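Local coordinates for putative peptidyl-arginine deiminase (PDB 1XKN), which probably hydrolyses the guanidino group of agmatine or of peptidyl-arginine, as a deiminase of the Porphyromonas type, at residues E248-L253 and I266-M271. Sequence-based numbering, arbitrary orientation.
Sequences ENYELL and IVKLPM
The hydroxyl of Tyr250 is gripped by two lysines: Lys268 NZ donates to Tyr250 OH over 2.7 Å, and Lys254, just beyond the helix segment, hydrogen-bonds the same oxygen. The Lys268 side chain crosses that of Tyr250 at about a right angle. Its chain runs extended as far as CE and bends only at the last torsion (chi4 67°), which turns the ammonium to the phenol oxygen while CE stays over one face of the ring. There Lys268 CE makes a CH-pi contact, 3.8 Å from the Tyr250 ring centroid and 29° off its normal. Along the CD1-CE1 side of the ring, Ile266 comes in obliquely, its CG2 branch 3.6 Å from Tyr250 CE1. Its other branch ends in CD1, 3.7 Å from Leu253 CB, so one isoleucine meets two residues of successive helical turns. Ile232 touches both Leu253 and Ile266 from the neighbouring strand. Segments 248-253 and 266-269 run nearly antiparallel (162°), within the beta-alpha-beta unit of strand 229-233, helix 243-253 and strand 265-269. Two ammonium groups at one phenol oxygen would probably stabilise negative charge on it and perhaps lower its pKa, while the ring face gives CE of this otherwise exposed lysine an apolar surface to lie on.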
loop_
_atom_site.group_PDB
_atom_site.type_symbol
_atom_site.label_atom_id
_atom_site.label_comp_id
_atom_site.label_asym_id
_atom_site.label_seq_id
_atom_site.Cartn_x
_atom_site.Cartn_y
_atom_site.Cartn_z
ATOM N N GLU A 248 -17.590 10.173 10.357
ATOM C CA GLU A 248 -18.602 9.545 9.518
ATOM C C GLU A 248 -18.183 8.130 9.146
ATOM O O GLU A 248 -18.997 7.211 9.158
ATOM C CB GLU A 248 -18.826 10.371 8.250
ATOM C CG GLU A 248 -19.232 11.814 8.520
ATOM C CD GLU A 248 -19.395 12.624 7.246
ATOM O OE1 GLU A 248 -18.504 12.544 6.371
ATOM O OE2 GLU A 248 -20.401 13.354 7.128
ATOM N N ASN A 249 -16.908 7.950 8.821
ATOM C CA ASN A 249 -16.438 6.625 8.450
ATOM C C ASN A 249 -16.338 5.672 9.629
ATOM O O ASN A 249 -16.549 4.469 9.474
ATOM C CB ASN A 249 -15.105 6.723 7.711
ATOM C CG ASN A 249 -15.278 7.230 6.297
ATOM O OD1 ASN A 249 -16.149 6.757 5.570
ATOM N ND2 ASN A 249 -14.454 8.193 5.897
ATOM N N TYR A 250 -16.028 6.203 10.809
ATOM C CA TYR A 250 -15.943 5.366 11.999
ATOM C C TYR A 250 -17.340 4.843 12.317
ATOM O O TYR A 250 -17.527 3.650 12.557
ATOM C CB TYR A 250 -15.415 6.161 13.199
ATOM C CG TYR A 250 -15.563 5.417 14.509
ATOM C CD1 TYR A 250 -14.740 4.330 14.816
ATOM C CD2 TYR A 250 -16.570 5.755 15.413
ATOM C CE1 TYR A 250 -14.924 3.597 15.991
ATOM C CE2 TYR A 250 -16.762 5.027 16.585
ATOM C CZ TYR A 250 -15.939 3.950 16.866
ATOM O OH TYR A 250 -16.145 3.213 18.013
ATOM N N GLU A 251 -18.324 5.739 12.318
ATOM C CA GLU A 251 -19.693 5.335 12.605
ATOM C C GLU A 251 -20.192 4.357 11.546
ATOM O O GLU A 251 -20.924 3.418 11.856
ATOM C CB GLU A 251 -20.609 6.559 12.682
ATOM C CG GLU A 251 -20.375 7.434 13.914
ATOM C CD GLU A 251 -20.455 6.652 15.217
ATOM O OE1 GLU A 251 -21.327 5.763 15.333
ATOM O OE2 GLU A 251 -19.657 6.934 16.139
ATOM N N LEU A 252 -19.785 4.568 10.298
ATOM C CA LEU A 252 -20.193 3.672 9.222
ATOM C C LEU A 252 -19.617 2.281 9.481
ATOM O O LEU A 252 -20.324 1.276 9.379
ATOM C CB LEU A 252 -19.702 4.197 7.870
ATOM C CG LEU A 252 -20.052 3.363 6.633
ATOM C CD1 LEU A 252 -21.563 3.178 6.528
ATOM C CD2 LEU A 252 -19.517 4.055 5.394
ATOM N N LEU A 253 -18.334 2.218 9.822
ATOM C CA LEU A 253 -17.694 0.936 10.102
ATOM C C LEU A 253 -18.375 0.193 11.241
ATOM O O LEU A 253 -18.406 -1.039 11.257
ATOM C CB LEU A 253 -16.215 1.143 10.442
ATOM C CG LEU A 253 -15.284 1.226 9.233
ATOM C CD1 LEU A 253 -13.936 1.773 9.657
ATOM C CD2 LEU A 253 -15.136 -0.159 8.612
ATOM N N ILE A 266 -13.747 -2.805 15.506
ATOM C CA ILE A 266 -13.159 -1.542 15.076
ATOM C C ILE A 266 -12.173 -1.007 16.107
ATOM O O ILE A 266 -12.543 -0.736 17.251
ATOM C CB ILE A 266 -14.256 -0.482 14.837
ATOM C CG1 ILE A 266 -15.369 -1.061 13.951
ATOM C CG2 ILE A 266 -13.654 0.763 14.203
ATOM C CD1 ILE A 266 -14.915 -1.548 12.587
ATOM N N VAL A 267 -10.915 -0.865 15.699
ATOM C CA VAL A 267 -9.869 -0.354 16.580
ATOM C C VAL A 267 -9.522 1.064 16.146
ATOM O O VAL A 267 -9.215 1.301 14.979
ATOM C CB VAL A 267 -8.600 -1.236 16.501
ATOM C CG1 VAL A 267 -7.479 -0.623 17.326
ATOM C CG2 VAL A 267 -8.917 -2.637 17.001
ATOM N N LYS A 268 -9.578 2.006 17.080
ATOM C CA LYS A 268 -9.266 3.394 16.764
ATOM C C LYS A 268 -7.767 3.661 16.763
ATOM O O LYS A 268 -7.026 3.150 17.606
ATOM C CB LYS A 268 -9.925 4.345 17.768
ATOM C CG LYS A 268 -11.442 4.357 17.747
ATOM C CD LYS A 268 -11.974 5.476 18.634
ATOM C CE LYS A 268 -13.492 5.491 18.666
ATOM N NZ LYS A 268 -14.036 4.282 19.346
ATOM N N LEU A 269 -7.329 4.461 15.797
ATOM C CA LEU A 269 -5.934 4.858 15.687
ATOM C C LEU A 269 -5.921 6.376 15.719
ATOM O O LEU A 269 -6.853 7.020 15.242
ATOM C CB LEU A 269 -5.325 4.375 14.364
ATOM C CG LEU A 269 -4.574 3.038 14.392
ATOM C CD1 LEU A 269 -4.159 2.649 12.983
ATOM C CD2 LEU A 269 -3.354 3.158 15.294
ATOM N N PRO A 270 -4.881 6.973 16.310
ATOM C CA PRO A 270 -4.854 8.433 16.334
ATOM C C PRO A 270 -4.440 8.947 14.961
ATOM O O PRO A 270 -4.043 8.165 14.095
ATOM C CB PRO A 270 -3.807 8.739 17.406
ATOM C CG PRO A 270 -2.856 7.589 17.272
ATOM C CD PRO A 270 -3.772 6.402 17.092
HETATM N N MSE A 271 -4.576 10.252 14.757
HETATM C CA MSE A 271 -4.146 10.882 13.518
HETATM C C MSE A 271 -2.917 11.662 13.947
HETATM O O MSE A 271 -2.826 12.097 15.091
HETATM C CB MSE A 271 -5.192 11.869 12.993
HETATM C CG MSE A 271 -6.269 11.263 12.109
HETATM SE SE MSE A 271 -5.607 10.598 10.420
HETATM C CE MSE A 271 -5.289 12.328 9.585
#